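Long-range contacts in fatty Acyl-Adenylate Ligase (Escherichia coli, PDB 3PBK), which belongs to the AMP-binding enzyme family of the ANL clan and is named as a fatty acyl-adenylate ligase: residues M256-W261 with Q284-E289; K290-L295 with E320-V325; L390-I395 with S416-M421. All blocks are in the same frame, centred on the assembly; numbering follows the deposited sequence.

Interaction 1: M256-W261 with Q284-E289; sequences MRPLQW and QRRVNE
The isobutyl group of Leu259 overlaps the backbone and side chain of Val287, joining two helix-to-helix linkers of the AMP-binding fold: the turn between helices 251-256 and 260-267, and the link from helix 277-285 to helix 289-292. Its two methyls divide the work. CD1 meets Val287 CG2 at 4.0 Å, whereas CD2 lies 4.0 Å from the carbonyl oxygen of Arg286. Val287 offers CG2 to the leucine because this branch stands anti to its own backbone N, and the two side chains approach at a slant. The same valine also touches Cys321 and Phe322 of helix 312-322, which places Leu259 next to a larger apolar cluster.

A second patch is made by Arg286, at the more exposed end of the contact. The bend of its chain at chi3 (64°) turns the guanidinium toward Pro258, and the two side chains cross at about a right angle. Pro258 CD is 4.1 Å from Arg286 NH1, over one face of the flat group but displaced toward its rim. Met256, modelled as selenomethionine, contributes its backbone oxygen: Met256 O lies 3.4 Å from Arg286 NH2 in an oblique approach.

The proline and leucine are presented by a type I turn from Arg257 to Gln260, closed by Gln260 N bonding to Arg257 O at 2.9 Å. On the facing linker, Asn288 is the N-cap of the next helix through OD1 and the backbone N of Asp291. Beside it, Leu259 CD2 sits at the Arg286-Val287 peptide, also 4.0 Å from Val287 CA.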
loop_
_atom_site.group_PDB
_atom_site.type_symbol
_atom_site.label_atom_id
_atom_site.label_comp_id
_atom_site.label_asym_id
_atom_site.label_seq_id
_atom_site.Cartn_x
_atom_site.Cartn_y
_atom_site.Cartn_z
HETATM N N MSE A 256 6.702 10.162 13.196
HETATM C CA MSE A 256 7.004 11.052 14.312
HETATM C C MSE A 256 7.475 12.433 13.833
HETATM O O MSE A 256 7.105 13.453 14.413
HETATM C CB MSE A 256 8.003 10.387 15.279
HETATM C CG MSE A 256 7.360 9.709 16.523
HETATM SE SE MSE A 256 5.587 8.777 16.339
HETATM C CE MSE A 256 6.165 6.895 16.197
ATOM N N ARG A 257 8.271 12.468 12.769
ATOM C CA ARG A 257 8.633 13.740 12.154
ATOM C C ARG A 257 8.383 13.748 10.635
ATOM O O ARG A 257 9.328 13.646 9.836
ATOM C CB ARG A 257 10.087 14.100 12.451
ATOM C CG ARG A 257 10.494 13.998 13.914
ATOM C CD ARG A 257 11.966 14.405 14.067
ATOM N NE ARG A 257 12.641 13.762 15.197
ATOM C CZ ARG A 257 13.858 14.097 15.624
ATOM N NH1 ARG A 257 14.528 15.073 15.012
ATOM N NH2 ARG A 257 14.403 13.462 16.662
ATOM N N PRO A 258 7.107 13.882 10.234
ATOM C CA PRO A 258 6.727 13.914 8.822
ATOM C C PRO A 258 7.716 14.705 7.977
ATOM O O PRO A 258 8.230 14.184 7.004
ATOM C CB PRO A 258 5.375 14.627 8.848
ATOM C CG PRO A 258 4.797 14.265 10.155
ATOM C CD PRO A 258 5.944 14.070 11.118
ATOM N N LEU A 259 7.992 15.942 8.353
ATOM C CA LEU A 259 8.784 16.824 7.506
ATOM C C LEU A 259 10.176 16.292 7.166
ATOM O O LEU A 259 10.834 16.763 6.228
ATOM C CB LEU A 259 8.870 18.215 8.130
ATOM C CG LEU A 259 7.707 19.144 7.772
ATOM C CD1 LEU A 259 7.873 19.664 6.345
ATOM C CD2 LEU A 259 6.331 18.481 7.971
ATOM N N GLN A 260 10.631 15.299 7.909
ATOM C CA GLN A 260 11.925 14.719 7.597
ATOM C C GLN A 260 11.926 14.061 6.207
ATOM O O GLN A 260 12.975 13.857 5.599
ATOM C CB GLN A 260 12.369 13.772 8.712
ATOM C CG GLN A 260 12.839 14.523 9.957
ATOM C CD GLN A 260 13.992 15.486 9.657
ATOM O OE1 GLN A 260 15.159 15.085 9.628
ATOM N NE2 GLN A 260 13.667 16.759 9.442
ATOM N N TRP A 261 10.733 13.765 5.704
ATOM C CA TRP A 261 10.547 13.204 4.369
ATOM C C TRP A 261 10.883 14.252 3.326
ATOM O O TRP A 261 11.661 14.007 2.414
ATOM C CB TRP A 261 9.099 12.720 4.212
ATOM C CG TRP A 261 8.686 12.338 2.838
ATOM C CD1 TRP A 261 9.460 11.779 1.885
ATOM C CD2 TRP A 261 7.373 12.459 2.271
ATOM N NE1 TRP A 261 8.726 11.559 0.748
ATOM C CE2 TRP A 261 7.441 11.965 0.964
ATOM C CE3 TRP A 261 6.156 12.949 2.741
ATOM C CZ2 TRP A 261 6.330 11.941 0.118
ATOM C CZ3 TRP A 261 5.054 12.923 1.899
ATOM C CH2 TRP A 261 5.148 12.423 0.606
ATOM N N GLN A 284 1.556 18.780 5.792
ATOM C CA GLN A 284 1.013 20.132 5.789
ATOM C C GLN A 284 0.344 20.458 7.127
ATOM O O GLN A 284 0.302 21.607 7.552
ATOM C CB GLN A 284 0.072 20.318 4.587
ATOM C CG GLN A 284 -0.907 21.469 4.692
ATOM C CD GLN A 284 -2.243 21.021 5.244
ATOM O OE1 GLN A 284 -2.638 19.860 5.083
ATOM N NE2 GLN A 284 -2.948 21.933 5.899
ATOM N N ARG A 285 -0.146 19.429 7.803
ATOM C CA ARG A 285 -0.746 19.579 9.128
ATOM C C ARG A 285 0.292 19.927 10.203
ATOM O O ARG A 285 0.007 20.668 11.140
ATOM C CB ARG A 285 -1.464 18.280 9.518
ATOM C CG ARG A 285 -2.580 18.412 10.544
ATOM C CD ARG A 285 -3.361 17.102 10.651
ATOM N NE ARG A 285 -2.737 16.148 11.564
ATOM C CZ ARG A 285 -2.825 14.825 11.448
ATOM N NH1 ARG A 285 -3.496 14.291 10.434
ATOM N NH2 ARG A 285 -2.230 14.033 12.340
ATOM N N ARG A 286 1.498 19.398 10.065
ATOM C CA ARG A 286 2.471 19.531 11.129
ATOM C C ARG A 286 3.728 20.275 10.711
ATOM O O ARG A 286 4.785 20.112 11.320
ATOM C CB ARG A 286 2.811 18.157 11.697
ATOM C CG ARG A 286 1.604 17.481 12.327
ATOM C CD ARG A 286 1.934 16.103 12.848
ATOM N NE ARG A 286 2.910 16.133 13.929
ATOM C CZ ARG A 286 3.439 15.040 14.467
ATOM N NH1 ARG A 286 3.079 13.841 14.022
ATOM N NH2 ARG A 286 4.331 15.141 15.445
ATOM N N VAL A 287 3.610 21.112 9.688
ATOM C CA VAL A 287 4.754 21.890 9.224
ATOM C C VAL A 287 4.930 23.117 10.092
ATOM O O VAL A 287 3.962 23.631 10.655
ATOM C CB VAL A 287 4.573 22.358 7.765
ATOM C CG1 VAL A 287 3.445 23.374 7.673
ATOM C CG2 VAL A 287 5.862 22.953 7.231
ATOM N N ASN A 288 6.169 23.582 10.201
ATOM C CA ASN A 288 6.446 24.858 10.842
ATOM C C ASN A 288 7.609 25.581 10.177
ATOM O O ASN A 288 8.434 24.961 9.518
ATOM C CB ASN A 288 6.675 24.682 12.345
ATOM C CG ASN A 288 7.935 23.897 12.662
ATOM O OD1 ASN A 288 8.989 24.105 12.053
ATOM N ND2 ASN A 288 7.839 23.001 13.638
ATOM N N GLU A 289 7.661 26.898 10.351
ATOM C CA GLU A 289 8.634 27.739 9.657
ATOM C C GLU A 289 10.071 27.245 9.785
ATOM O O GLU A 289 10.839 27.281 8.814
ATOM C CB GLU A 289 8.523 29.185 10.139
ATOM C CG GLU A 289 7.351 29.953 9.522
ATOM C CD GLU A 289 7.516 30.183 8.014
ATOM O OE1 GLU A 289 8.667 30.090 7.514
ATOM O OE2 GLU A 289 6.492 30.459 7.333
#

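Interaction 2: K290-L295 with E320-V325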
loop_
_atom_site.group_PDB
_atom_site.type_symbol
_atom_site.label_atom_id
_atom_site.label_comp_id
_atom_site.label_asym_id
_atom_site.label_seq_id
_atom_site.Cartn_x
_atom_site.Cartn_y
_atom_site.Cartn_z
ATOM N N LYS A 290 10.432 26.790 10.982
ATOM C CA LYS A 290 11.762 26.252 11.214
ATOM C C LYS A 290 12.066 25.215 10.145
ATOM O O LYS A 290 13.196 25.118 9.663
ATOM C CB LYS A 290 11.878 25.608 12.601
ATOM C CG LYS A 290 13.334 25.283 12.978
ATOM C CD LYS A 290 13.551 23.791 13.283
ATOM C CE LYS A 290 15.014 23.364 13.053
ATOM N NZ LYS A 290 15.198 21.875 13.121
ATOM N N ASP A 291 11.039 24.448 9.781
ATOM C CA ASP A 291 11.149 23.366 8.801
ATOM C C ASP A 291 11.344 23.876 7.370
ATOM O O ASP A 291 12.147 23.326 6.613
ATOM C CB ASP A 291 9.901 22.476 8.860
ATOM C CG ASP A 291 9.831 21.622 10.127
ATOM O OD1 ASP A 291 10.903 21.218 10.639
ATOM O OD2 ASP A 291 8.697 21.346 10.596
ATOM N N LEU A 292 10.605 24.922 7.005
ATOM C CA LEU A 292 10.663 25.480 5.657
ATOM C C LEU A 292 12.007 26.129 5.342
ATOM O O LEU A 292 12.268 26.508 4.195
ATOM C CB LEU A 292 9.553 26.512 5.459
ATOM C CG LEU A 292 8.128 26.065 5.766
ATOM C CD1 LEU A 292 7.178 27.191 5.458
ATOM C CD2 LEU A 292 7.765 24.848 4.952
ATOM N N ALA A 293 12.853 26.250 6.362
ATOM C CA ALA A 293 14.125 26.967 6.256
ATOM C C ALA A 293 15.185 26.250 5.406
ATOM O O ALA A 293 16.099 26.882 4.865
ATOM C CB ALA A 293 14.670 27.273 7.653
ATOM N N GLU A 294 15.063 24.933 5.295
ATOM C CA GLU A 294 16.001 24.152 4.491
ATOM C C GLU A 294 15.443 23.851 3.104
ATOM O O GLU A 294 16.193 23.675 2.132
ATOM C CB GLU A 294 16.323 22.813 5.174
ATOM C CG GLU A 294 17.226 22.886 6.401
ATOM C CD GLU A 294 16.441 22.901 7.700
ATOM O OE1 GLU A 294 15.360 23.538 7.732
ATOM O OE2 GLU A 294 16.907 22.277 8.685
ATOM N N LEU A 295 14.118 23.794 3.024
ATOM C CA LEU A 295 13.442 23.162 1.898
ATOM C C LEU A 295 13.538 23.884 0.562
ATOM O O LEU A 295 13.189 25.054 0.431
ATOM C CB LEU A 295 11.975 22.897 2.236
ATOM C CG LEU A 295 11.764 22.086 3.508
ATOM C CD1 LEU A 295 10.330 21.617 3.572
ATOM C CD2 LEU A 295 12.732 20.918 3.552
ATOM N N GLU A 320 -0.532 24.239 -1.763
ATOM C CA GLU A 320 -0.629 25.622 -1.325
ATOM C C GLU A 320 0.352 25.868 -0.206
ATOM O O GLU A 320 0.931 26.944 -0.103
ATOM C CB GLU A 320 -2.044 25.940 -0.835
ATOM C CG GLU A 320 -3.015 26.297 -1.937
ATOM C CD GLU A 320 -2.518 27.455 -2.774
ATOM O OE1 GLU A 320 -1.997 28.427 -2.185
ATOM O OE2 GLU A 320 -2.638 27.393 -4.017
ATOM N N CYS A 321 0.538 24.863 0.637
ATOM C CA CYS A 321 1.423 24.991 1.775
ATOM C C CYS A 321 2.889 25.076 1.343
ATOM O O CYS A 321 3.678 25.812 1.930
ATOM C CB CYS A 321 1.211 23.818 2.726
ATOM S SG CYS A 321 2.213 23.901 4.213
ATOM N N PHE A 322 3.254 24.337 0.305
ATOM C CA PHE A 322 4.653 24.260 -0.076
ATOM C C PHE A 322 4.990 24.907 -1.416
ATOM O O PHE A 322 6.048 24.646 -1.998
ATOM C CB PHE A 322 5.118 22.814 -0.039
ATOM C CG PHE A 322 4.920 22.168 1.284
ATOM C CD1 PHE A 322 5.862 22.320 2.281
ATOM C CD2 PHE A 322 3.790 21.424 1.540
ATOM C CE1 PHE A 322 5.688 21.733 3.505
ATOM C CE2 PHE A 322 3.605 20.832 2.765
ATOM C CZ PHE A 322 4.557 20.984 3.752
ATOM N N ARG A 323 4.105 25.760 -1.905
ATOM C CA ARG A 323 4.489 26.576 -3.032
ATOM C C ARG A 323 5.713 27.384 -2.611
ATOM O O ARG A 323 6.684 27.463 -3.353
ATOM C CB ARG A 323 3.351 27.493 -3.486
ATOM C CG ARG A 323 3.770 28.454 -4.595
ATOM C CD ARG A 323 2.629 29.341 -5.088
ATOM N NE ARG A 323 1.755 28.638 -6.018
ATOM C CZ ARG A 323 0.567 28.140 -5.688
ATOM N NH1 ARG A 323 0.112 28.285 -4.446
ATOM N NH2 ARG A 323 -0.167 27.499 -6.594
ATOM N N GLN A 324 5.678 27.950 -1.407
ATOM C CA GLN A 324 6.755 28.830 -0.930
ATOM C C GLN A 324 8.175 28.223 -0.934
ATOM O O GLN A 324 9.166 28.953 -0.975
ATOM C CB GLN A 324 6.422 29.401 0.451
ATOM C CG GLN A 324 6.123 28.344 1.501
ATOM C CD GLN A 324 5.586 28.934 2.800
ATOM O OE1 GLN A 324 6.198 29.827 3.390
ATOM N NE2 GLN A 324 4.439 28.432 3.252
ATOM N N VAL A 325 8.273 26.898 -0.896
ATOM C CA VAL A 325 9.568 26.236 -0.999
ATOM C C VAL A 325 9.705 25.517 -2.334
ATOM O O VAL A 325 10.457 24.557 -2.460
ATOM C CB VAL A 325 9.780 25.223 0.133
ATOM C CG1 VAL A 325 9.882 25.944 1.467
ATOM C CG2 VAL A 325 8.654 24.198 0.138
#
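A beta-alpha-beta crossover, in which helix 312-322 joins the parallel neighbouring strands 302-305 and 332-337, supplies one side of this contact; the short, weakly bonded helix 289-292 and the loop after it supply the other. No hydrogen bond crosses between the two segments themselves, which meet by apolar fit, although Val325 pairs through its backbone with Leu297 just beyond the first. Leu292 points toward the crossover and spreads over three residues. Its CB lies 4.0 Å from Val325 CG1, and its CD2 meets Phe322 CE1, also at 4.0 Å, by an oblique approach to the ring. Val325 CG1 serves a second leucine as well, with Leu295 CB at 3.8 Å; placed beside the backbone N of Val325 (chi1 -67°), this methyl faces both leucines. Leu262 of helix 260-267 packs on Leu295 and Phe322, extending the buried side of the cluster.

At the exposed side, Gln324 turns its amide over Leu292, the two side chains crossing at about a right angle. That amide is anchored within its own segment: Gln324 NE2 donates to Cys321 O at 3.0 Å with an N-H...O angle of 157°. Leu292 CD1 rests against the anchored group, 3.5 Å from Gln324 OE1 and 3.7 Å from Gln324 NE2.

Interaction 3: L390-I395 with S416-M421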
loop_
_atom_site.group_PDB
_atom_site.type_symbol
_atom_site.label_atom_id
_atom_site.label_comp_id
_atom_site.label_asym_id
_atom_site.label_seq_id
_atom_site.Cartn_x
_atom_site.Cartn_y
_atom_site.Cartn_z
ATOM N N LEU A 390 -2.480 0.566 -18.496
ATOM C CA LEU A 390 -1.110 0.479 -18.977
ATOM C C LEU A 390 -1.024 -0.347 -20.261
ATOM O O LEU A 390 -1.880 -1.197 -20.519
ATOM C CB LEU A 390 -0.246 -0.164 -17.909
ATOM C CG LEU A 390 -0.099 0.653 -16.639
ATOM C CD1 LEU A 390 0.366 -0.246 -15.505
ATOM C CD2 LEU A 390 0.871 1.799 -16.872
ATOM N N PRO A 391 0.015 -0.099 -21.081
ATOM C CA PRO A 391 0.228 -0.940 -22.259
ATOM C C PRO A 391 0.143 -2.427 -21.925
ATOM O O PRO A 391 0.775 -2.908 -20.981
ATOM C CB PRO A 391 1.645 -0.564 -22.691
ATOM C CG PRO A 391 1.770 0.851 -22.312
ATOM C CD PRO A 391 0.991 1.006 -21.021
ATOM N N GLU A 392 -0.664 -3.129 -22.712
ATOM C CA GLU A 392 -0.846 -4.571 -22.606
ATOM C C GLU A 392 -1.722 -5.016 -21.436
ATOM O O GLU A 392 -1.978 -6.209 -21.286
ATOM C CB GLU A 392 0.499 -5.299 -22.602
ATOM C CG GLU A 392 1.296 -5.103 -23.894
ATOM C CD GLU A 392 2.588 -5.921 -23.940
ATOM O OE1 GLU A 392 2.719 -6.874 -23.133
ATOM O OE2 GLU A 392 3.465 -5.617 -24.790
ATOM N N HIS A 393 -2.194 -4.068 -20.622
ATOM C CA HIS A 393 -3.094 -4.393 -19.511
ATOM C C HIS A 393 -4.463 -3.832 -19.770
ATOM O O HIS A 393 -4.587 -2.781 -20.371
ATOM C CB HIS A 393 -2.565 -3.823 -18.209
ATOM C CG HIS A 393 -1.155 -4.202 -17.936
ATOM N ND1 HIS A 393 -0.813 -5.210 -17.066
ATOM C CD2 HIS A 393 0.006 -3.739 -18.453
ATOM C CE1 HIS A 393 0.500 -5.341 -17.041
ATOM N NE2 HIS A 393 1.022 -4.460 -17.875
ATOM N N GLY A 394 -5.494 -4.523 -19.305
ATOM C CA GLY A 394 -6.852 -4.051 -19.489
ATOM C C GLY A 394 -7.502 -3.609 -18.196
ATOM O O GLY A 394 -7.208 -4.150 -17.122
ATOM N N ILE A 395 -8.372 -2.604 -18.289
ATOM C CA ILE A 395 -9.204 -2.200 -17.156
ATOM C C ILE A 395 -10.631 -2.094 -17.647
ATOM O O ILE A 395 -10.904 -1.400 -18.611
ATOM C CB ILE A 395 -8.795 -0.834 -16.564
ATOM C CG1 ILE A 395 -7.428 -0.908 -15.884
ATOM C CG2 ILE A 395 -9.835 -0.362 -15.559
ATOM C CD1 ILE A 395 -6.927 0.441 -15.416
ATOM N N SER A 416 -6.547 -7.036 -15.990
ATOM C CA SER A 416 -5.995 -8.168 -16.716
ATOM C C SER A 416 -4.709 -7.756 -17.397
ATOM O O SER A 416 -4.478 -6.571 -17.630
ATOM C CB SER A 416 -6.972 -8.652 -17.779
ATOM O OG SER A 416 -6.970 -7.769 -18.881
ATOM N N GLY A 417 -3.885 -8.742 -17.741
ATOM C CA GLY A 417 -2.585 -8.475 -18.330
ATOM C C GLY A 417 -1.474 -9.120 -17.533
ATOM O O GLY A 417 -1.715 -9.709 -16.489
ATOM N N PRO A 418 -0.238 -8.981 -18.010
ATOM C CA PRO A 418 0.948 -9.708 -17.539
ATOM C C PRO A 418 1.219 -9.562 -16.044
ATOM O O PRO A 418 1.724 -10.504 -15.425
ATOM C CB PRO A 418 2.084 -9.052 -18.314
ATOM C CG PRO A 418 1.432 -8.426 -19.476
ATOM C CD PRO A 418 0.110 -7.956 -18.997
ATOM N N SER A 419 0.908 -8.398 -15.482
ATOM C CA SER A 419 1.153 -8.137 -14.072
ATOM C C SER A 419 0.256 -8.960 -13.159
ATOM O O SER A 419 0.612 -9.229 -12.023
ATOM C CB SER A 419 0.962 -6.655 -13.774
ATOM O OG SER A 419 1.913 -5.880 -14.481
ATOM N N LEU A 420 -0.907 -9.359 -13.657
ATOM C CA LEU A 420 -1.878 -10.086 -12.848
ATOM C C LEU A 420 -1.228 -11.252 -12.117
ATOM O O LEU A 420 -0.387 -11.957 -12.683
ATOM C CB LEU A 420 -2.998 -10.617 -13.730
ATOM C CG LEU A 420 -4.412 -10.587 -13.163
ATOM C CD1 LEU A 420 -5.221 -11.726 -13.744
ATOM C CD2 LEU A 420 -4.379 -10.685 -11.665
HETATM N N MSE A 421 -1.633 -11.464 -10.866
HETATM C CA MSE A 421 -1.105 -12.547 -10.055
HETATM C C MSE A 421 -1.507 -13.887 -10.637
HETATM O O MSE A 421 -2.181 -13.955 -11.667
HETATM C CB MSE A 421 -1.651 -12.454 -8.646
HETATM C CG MSE A 421 -3.133 -12.718 -8.573
HETATM SE SE MSE A 421 -3.790 -12.856 -6.734
HETATM C CE MSE A 421 -5.680 -13.169 -7.128
#
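Ser416 O is the polar atom on which this contact turns: Gly394 N donates to it at 2.8 Å with an N-H...O angle of 157°, and His393 CA adds a CA-H...O contact to Ser416 O at 3.2 Å. The return bond, Ser416 N to Gly394 O, is weak at 3.2 Å. Together the two backbone bonds define Gly394 and Ser416 as an antiparallel hydrogen-bonded pair, at the point where strands 394-398 and 411-416 of a small antiparallel sheet come together.

Next to the ladder, the side chain of His393 carries much of the packing. With CG anti to the carbonyl carbon (chi1 -52°), the imidazole swings across to the other segment, and Pro418 lies over one of its faces in a CH-pi contact: Pro418 CD is 3.6 Å from the His393 ring centroid and 27° off the normal, shifted toward the rim. Ser419 borders the same ring, with CB 3.6 Å from His393 CE1; its OG is hydrogen-bonded to Asn203 OD1. The backbone oxygen of Glu392 lies 3.6 Å from Pro418 CD, and the glutamate side chain crosses the proline at about a right angle.

Two turns shape these partners. A type II turn from Leu390 to His393 leads into the strand, and a type I turn from Gly417 to Leu420 leads out of the other.

Helix 197-211 packs against both turns, touching Pro418 and Ser419 through Ala202 and Leu390 through Ala206. Leu390 also packs on Phe347 of strand 344-347. In chain order, the contact lies where edge strand 388-389 of the large mixed sheet gives way to strand 394-398 of the small antiparallel one.

Interactions 1 and 2 are adjoining parts of one packed region of helix ends and linkers: their centres are about 10 Å apart, and Val287 CG2 of the first meets Leu292 CD2 of the second at 3.5 Å. Leu259 also touches Asp291, and Gln284 touches Cys321, so packing is continuous from the 256-261 turn to helix 312-322. Interaction 3 is remote, its centre about 37 Å from that of interaction 1, on the opposite side of the chain's centre, and about 39 Å from that of interaction 2. It is a strand and turn contact, and the side chain of Ser419 in it is about 11 Å from the bound 5'-O-[(S)-(dodecanoyloxy)(hydroxy)phosphoryl]adenosine, too far to touch it.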